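TRAP-T family transporter, DctP (Periplasmic binding) subunit (Sulfitobacter sp. NAS-14.1, PDB 4PF8) binds beta-D-galacturonate and probably hands such sugar acids to the membrane subunits of a TRAP transporter. Local coordinates at residues H32-A44 with S261-E273. Numbering follows the deposited sequence.
Sequences HVEDYPVSHGMEA and STDLQRKLWGERE. With GTR (beta-D-galactopyranuronic acid), chain D.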
loop_
_atom_site.group_PDB
_atom_site.type_symbol
_atom_site.label_atom_id
_atom_site.label_comp_id
_atom_site.label_asym_id
_atom_site.label_seq_id
_atom_site.Cartn_x
_atom_site.Cartn_y
_atom_site.Cartn_z
ATOM N N HIS A 32 -6.233 2.999 -8.126
ATOM C CA HIS A 32 -5.419 2.791 -9.319
ATOM C C HIS A 32 -6.120 2.932 -10.641
ATOM O O HIS A 32 -7.351 2.919 -10.705
ATOM C CB HIS A 32 -4.806 1.414 -9.228
ATOM C CG HIS A 32 -3.776 1.317 -8.166
ATOM N ND1 HIS A 32 -2.566 1.970 -8.256
ATOM C CD2 HIS A 32 -3.784 0.684 -6.978
ATOM C CE1 HIS A 32 -1.859 1.715 -7.167
ATOM N NE2 HIS A 32 -2.584 0.952 -6.374
ATOM N N VAL A 33 -5.333 3.096 -11.706
ATOM C CA VAL A 33 -5.859 3.070 -13.057
ATOM C C VAL A 33 -6.532 1.733 -13.342
ATOM O O VAL A 33 -6.259 0.753 -12.664
ATOM C CB VAL A 33 -4.767 3.359 -14.096
ATOM C CG1 VAL A 33 -4.180 4.758 -13.838
ATOM C CG2 VAL A 33 -3.691 2.274 -14.061
ATOM N N GLU A 34 -7.427 1.706 -14.331
ATOM C CA GLU A 34 -8.189 0.505 -14.619
ATOM C C GLU A 34 -7.287 -0.677 -14.958
ATOM O O GLU A 34 -7.573 -1.811 -14.556
ATOM C CB GLU A 34 -9.177 0.759 -15.771
ATOM C CG GLU A 34 -10.145 -0.389 -15.988
ATOM C CD GLU A 34 -11.315 -0.033 -16.895
ATOM O OE1 GLU A 34 -11.402 1.130 -17.347
ATOM O OE2 GLU A 34 -12.144 -0.930 -17.159
ATOM N N ASP A 35 -6.235 -0.439 -15.741
ATOM C CA ASP A 35 -5.357 -1.540 -16.127
ATOM C C ASP A 35 -4.203 -1.655 -15.121
ATOM O O ASP A 35 -3.118 -1.095 -15.308
ATOM C CB ASP A 35 -4.822 -1.371 -17.547
ATOM C CG ASP A 35 -4.056 -2.605 -18.017
ATOM O OD1 ASP A 35 -4.076 -3.631 -17.298
ATOM O OD2 ASP A 35 -3.424 -2.545 -19.090
ATOM N N TYR A 36 -4.459 -2.391 -14.048
ATOM C CA TYR A 36 -3.535 -2.489 -12.905
ATOM C C TYR A 36 -3.944 -3.759 -12.134
ATOM O O TYR A 36 -5.117 -4.106 -12.105
ATOM C CB TYR A 36 -3.665 -1.246 -12.018
ATOM C CG TYR A 36 -2.513 -1.038 -11.061
ATOM C CD1 TYR A 36 -1.336 -0.454 -11.500
ATOM C CD2 TYR A 36 -2.612 -1.390 -9.728
ATOM C CE1 TYR A 36 -0.272 -0.252 -10.633
ATOM C CE2 TYR A 36 -1.546 -1.196 -8.847
ATOM C CZ TYR A 36 -0.374 -0.619 -9.316
ATOM O OH TYR A 36 0.677 -0.397 -8.427
ATOM N N PRO A 37 -3.001 -4.464 -11.497
ATOM C CA PRO A 37 -3.342 -5.768 -10.883
ATOM C C PRO A 37 -4.423 -5.727 -9.799
ATOM O O PRO A 37 -5.296 -6.606 -9.724
ATOM C CB PRO A 37 -2.008 -6.227 -10.279
ATOM C CG PRO A 37 -0.997 -5.622 -11.192
ATOM C CD PRO A 37 -1.542 -4.264 -11.579
ATOM N N VAL A 38 -4.375 -4.689 -8.979
ATOM C CA VAL A 38 -5.388 -4.470 -7.964
ATOM C C VAL A 38 -6.760 -4.369 -8.623
ATOM O O VAL A 38 -7.715 -4.990 -8.180
ATOM C CB VAL A 38 -5.111 -3.168 -7.197
ATOM C CG1 VAL A 38 -6.274 -2.841 -6.263
ATOM C CG2 VAL A 38 -3.787 -3.267 -6.429
ATOM N N SER A 39 -6.847 -3.564 -9.674
ATOM C CA SER A 39 -8.096 -3.352 -10.390
ATOM C C SER A 39 -8.692 -4.652 -10.915
ATOM O O SER A 39 -9.902 -4.897 -10.775
ATOM C CB SER A 39 -7.854 -2.387 -11.543
ATOM O OG SER A 39 -7.024 -1.314 -11.111
ATOM N N HIS A 40 -7.846 -5.479 -11.527
ATOM C CA HIS A 40 -8.298 -6.744 -12.078
ATOM C C HIS A 40 -8.705 -7.682 -10.965
ATOM O O HIS A 40 -9.699 -8.425 -11.100
ATOM C CB HIS A 40 -7.216 -7.375 -12.961
ATOM C CG HIS A 40 -6.835 -6.518 -14.124
ATOM N ND1 HIS A 40 -7.757 -6.047 -15.033
ATOM C CD2 HIS A 40 -5.642 -6.005 -14.500
ATOM C CE1 HIS A 40 -7.146 -5.297 -15.930
ATOM N NE2 HIS A 40 -5.860 -5.262 -15.634
ATOM N N GLY A 41 -7.972 -7.645 -9.855
ATOM C CA GLY A 41 -8.355 -8.443 -8.704
ATOM C C GLY A 41 -9.740 -8.084 -8.181
ATOM O O GLY A 41 -10.558 -8.958 -7.878
HETATM N N MSE A 42 -9.991 -6.789 -8.043
HETATM C CA MSE A 42 -11.265 -6.316 -7.522
HETATM C C MSE A 42 -12.409 -6.621 -8.461
HETATM O O MSE A 42 -13.507 -6.995 -8.021
HETATM C CB MSE A 42 -11.206 -4.815 -7.269
HETATM C CG MSE A 42 -10.285 -4.449 -6.103
HETATM SE SE MSE A 42 -10.362 -2.568 -5.704
HETATM C CE MSE A 42 -12.150 -2.498 -5.042
ATOM N N GLU A 43 -12.171 -6.476 -9.754
ATOM C CA GLU A 43 -13.224 -6.785 -10.711
ATOM C C GLU A 43 -13.538 -8.277 -10.686
ATOM O O GLU A 43 -14.689 -8.657 -10.820
ATOM C CB GLU A 43 -12.857 -6.310 -12.113
ATOM C CG GLU A 43 -12.750 -4.785 -12.207
ATOM C CD GLU A 43 -14.007 -4.084 -12.672
ATOM O OE1 GLU A 43 -15.104 -4.699 -12.649
ATOM O OE2 GLU A 43 -13.885 -2.899 -13.062
ATOM N N ALA A 44 -12.516 -9.111 -10.493
ATOM C CA ALA A 44 -12.708 -10.562 -10.459
ATOM C C ALA A 44 -13.513 -10.936 -9.229
ATOM O O ALA A 44 -14.362 -11.828 -9.294
ATOM C CB ALA A 44 -11.383 -11.299 -10.466
ATOM N N SER A 261 -9.602 -13.907 -5.438
ATOM C CA SER A 261 -9.164 -12.665 -6.080
ATOM C C SER A 261 -7.774 -12.264 -5.598
ATOM O O SER A 261 -7.028 -11.637 -6.335
ATOM C CB SER A 261 -10.175 -11.551 -5.835
ATOM O OG SER A 261 -9.991 -10.953 -4.589
ATOM N N THR A 262 -7.441 -12.647 -4.370
ATOM C CA THR A 262 -6.106 -12.389 -3.818
ATOM C C THR A 262 -5.078 -13.266 -4.523
ATOM O O THR A 262 -3.985 -12.805 -4.886
ATOM C CB THR A 262 -6.081 -12.640 -2.300
ATOM O OG1 THR A 262 -7.020 -11.775 -1.658
ATOM C CG2 THR A 262 -4.708 -12.375 -1.711
ATOM N N ASP A 263 -5.424 -14.520 -4.753
ATOM C CA ASP A 263 -4.542 -15.412 -5.507
ATOM C C ASP A 263 -4.289 -14.846 -6.904
ATOM O O ASP A 263 -3.144 -14.835 -7.392
ATOM C CB ASP A 263 -5.136 -16.809 -5.633
ATOM C CG ASP A 263 -5.107 -17.579 -4.336
ATOM O OD1 ASP A 263 -4.324 -17.212 -3.435
ATOM O OD2 ASP A 263 -5.856 -18.578 -4.237
ATOM N N LEU A 264 -5.354 -14.366 -7.543
ATOM C CA LEU A 264 -5.247 -13.792 -8.878
ATOM C C LEU A 264 -4.389 -12.530 -8.848
ATOM O O LEU A 264 -3.459 -12.391 -9.647
ATOM C CB LEU A 264 -6.632 -13.470 -9.458
ATOM C CG LEU A 264 -6.611 -12.668 -10.759
ATOM C CD1 LEU A 264 -5.996 -13.491 -11.871
ATOM C CD2 LEU A 264 -8.001 -12.214 -11.134
ATOM N N GLN A 265 -4.670 -11.617 -7.920
ATOM C CA GLN A 265 -3.934 -10.364 -7.895
ATOM C C GLN A 265 -2.454 -10.604 -7.701
ATOM O O GLN A 265 -1.636 -9.913 -8.305
ATOM C CB GLN A 265 -4.444 -9.430 -6.808
ATOM C CG GLN A 265 -3.796 -8.057 -6.895
ATOM C CD GLN A 265 -2.549 -7.888 -6.041
ATOM O OE1 GLN A 265 -2.172 -8.766 -5.270
ATOM N NE2 GLN A 265 -1.904 -6.734 -6.175
ATOM N N ARG A 266 -2.109 -11.543 -6.831
ATOM C CA ARG A 266 -0.696 -11.799 -6.543
ATOM C C ARG A 266 0.013 -12.332 -7.783
ATOM O O ARG A 266 1.186 -11.984 -8.044
ATOM C CB ARG A 266 -0.557 -12.759 -5.365
ATOM C CG ARG A 266 -0.937 -12.122 -4.040
ATOM C CD ARG A 266 -0.887 -13.144 -2.929
ATOM N NE ARG A 266 -1.171 -12.557 -1.625
ATOM C CZ ARG A 266 -1.067 -13.213 -0.484
ATOM N NH1 ARG A 266 -1.359 -12.596 0.649
ATOM N NH2 ARG A 266 -0.687 -14.503 -0.459
ATOM N N LYS A 267 -0.690 -13.144 -8.565
ATOM C CA LYS A 267 -0.119 -13.685 -9.796
ATOM C C LYS A 267 0.072 -12.544 -10.803
ATOM O O LYS A 267 1.133 -12.422 -11.419
ATOM C CB LYS A 267 -0.998 -14.822 -10.352
ATOM C CG LYS A 267 -0.936 -15.042 -11.860
ATOM C CD LYS A 267 -2.111 -15.919 -12.329
ATOM C CE LYS A 267 -2.307 -15.860 -13.846
ATOM N NZ LYS A 267 -3.436 -14.945 -14.245
ATOM N N LEU A 268 -0.924 -11.677 -10.916
ATOM C CA LEU A 268 -0.839 -10.555 -11.836
ATOM C C LEU A 268 0.250 -9.596 -11.398
ATOM O O LEU A 268 0.933 -8.993 -12.240
ATOM C CB LEU A 268 -2.163 -9.811 -11.910
ATOM C CG LEU A 268 -3.329 -10.592 -12.530
ATOM C CD1 LEU A 268 -4.609 -9.786 -12.480
ATOM C CD2 LEU A 268 -3.034 -11.016 -13.958
ATOM N N TRP A 269 0.402 -9.422 -10.090
ATOM C CA TRP A 269 1.419 -8.498 -9.566
ATOM C C TRP A 269 2.831 -8.866 -10.034
ATOM O O TRP A 269 3.563 -8.012 -10.520
ATOM C CB TRP A 269 1.385 -8.432 -8.036
ATOM C CG TRP A 269 2.365 -7.420 -7.576
ATOM C CD1 TRP A 269 3.630 -7.647 -7.135
ATOM C CD2 TRP A 269 2.191 -6.012 -7.611
ATOM N NE1 TRP A 269 4.261 -6.449 -6.872
ATOM C CE2 TRP A 269 3.382 -5.432 -7.128
ATOM C CE3 TRP A 269 1.132 -5.188 -7.975
ATOM C CZ2 TRP A 269 3.556 -4.062 -7.036
ATOM C CZ3 TRP A 269 1.288 -3.822 -7.839
ATOM C CH2 TRP A 269 2.499 -3.276 -7.399
ATOM N N GLY A 270 3.214 -10.133 -9.919
ATOM C CA GLY A 270 4.546 -10.549 -10.352
ATOM C C GLY A 270 4.835 -10.171 -11.799
ATOM O O GLY A 270 5.878 -9.579 -12.130
ATOM N N GLU A 271 3.875 -10.486 -12.662
ATOM C CA GLU A 271 3.967 -10.183 -14.084
ATOM C C GLU A 271 4.081 -8.667 -14.323
ATOM O O GLU A 271 4.951 -8.206 -15.079
ATOM C CB GLU A 271 2.734 -10.799 -14.744
ATOM C CG GLU A 271 2.160 -10.226 -16.002
ATOM C CD GLU A 271 0.855 -10.969 -16.343
ATOM O OE1 GLU A 271 -0.179 -10.336 -16.665
ATOM O OE2 GLU A 271 0.867 -12.215 -16.236
ATOM N N ARG A 272 3.234 -7.883 -13.658
ATOM C CA ARG A 272 3.249 -6.441 -13.819
ATOM C C ARG A 272 4.493 -5.751 -13.276
ATOM O O ARG A 272 4.969 -4.780 -13.867
ATOM C CB ARG A 272 1.990 -5.820 -13.166
ATOM C CG ARG A 272 1.842 -4.329 -13.368
ATOM C CD ARG A 272 1.826 -3.959 -14.829
ATOM N NE ARG A 272 1.775 -2.517 -14.995
ATOM C CZ ARG A 272 0.657 -1.818 -15.162
ATOM N NH1 ARG A 272 0.729 -0.498 -15.272
ATOM N NH2 ARG A 272 -0.520 -2.422 -15.184
ATOM N N GLU A 273 5.029 -6.230 -12.171
ATOM C CA GLU A 273 6.243 -5.629 -11.633
ATOM C C GLU A 273 7.377 -5.641 -12.655
ATOM O O GLU A 273 8.007 -4.606 -12.909
ATOM C CB GLU A 273 6.638 -6.303 -10.321
ATOM C CG GLU A 273 7.570 -5.457 -9.445
ATOM C CD GLU A 273 7.196 -5.534 -7.963
ATOM O OE1 GLU A 273 7.350 -6.602 -7.363
ATOM O OE2 GLU A 273 6.744 -4.521 -7.392
HETATM C C1 GTR D . 0.579 2.579 -3.885
HETATM C C2 GTR D . -0.578 1.931 -3.201
HETATM C C3 GTR D . -1.721 2.931 -3.194
HETATM C C4 GTR D . -1.333 4.207 -2.459
HETATM C C5 GTR D . -0.091 4.739 -3.166
HETATM C C6 GTR D . 0.443 5.973 -2.447
HETATM O O1 GTR D . 1.739 1.689 -3.868
HETATM O O2 GTR D . -0.954 0.763 -3.979
HETATM O O3 GTR D . -2.794 2.323 -2.444
HETATM O O4 GTR D . -1.019 3.857 -1.100
HETATM O O5 GTR D . 0.954 3.745 -3.219
HETATM O O6A GTR D . 1.694 6.122 -2.484
HETATM O O6B GTR D . -0.371 6.813 -2.001
HETATM O O HOH W 1 -1.479 0.926 -16.508
HETATM O O HOH W 2 -1.751 -4.969 -15.238
#
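D35 meets R272 through its backbone: R272 NH2 gives its hydrogen to D35 O at 2.9 Å, nearly straight at 169°, with the oxygen in the guanidinium plane but the donor lying above the carbonyl plane. One water joins D35 O to R272 NH1, a second accepts from NH2, and E213 forms a salt bridge with NH1. With a methionine in place of R272, D35 O would probably lose its direct bond and E213 its charged mate. Next comes Y36, at the N-cap position, with H32 ND1 over one face of its ring and P37 CD over the opposite one, both toward the rim. Its OH, bonded to S211, sits at the edge of the W269 indole, 3.5 Å from CZ3. H32 donates from NE2 to O2 of the bound galacturonate (2.9 Å), and Y36, with W269 at its OH end, probably supports that histidine from the second shell.

P37 is a knob set into the hole formed by Q265, L268, W269 and R272; its CG lies 3.6 Å from R272 CB. Here residues 37-44, the first turns of helix 37-52, run nearly antiparallel (157°) to residues 261-273 of helix 248-282, in the two-lobed fold of TRAP solute-binding proteins. V38 CG2 lies alongside the amide end of Q265, whose NE2 is bonded to D142 O; the bend at chi2 (-93°) swings that amide along its own helix. H40 rests CB on L268 CD1 at 3.6 Å, while its NE2 returns to D35 OD1, on the anti side of the carboxylate, in a bond internal to the segment. At G41 the backbones come closest, CA to CA 4.9 Å from Q265, and a CB would crowd Q265 CB. A44 CB ends the row against L264 CD2.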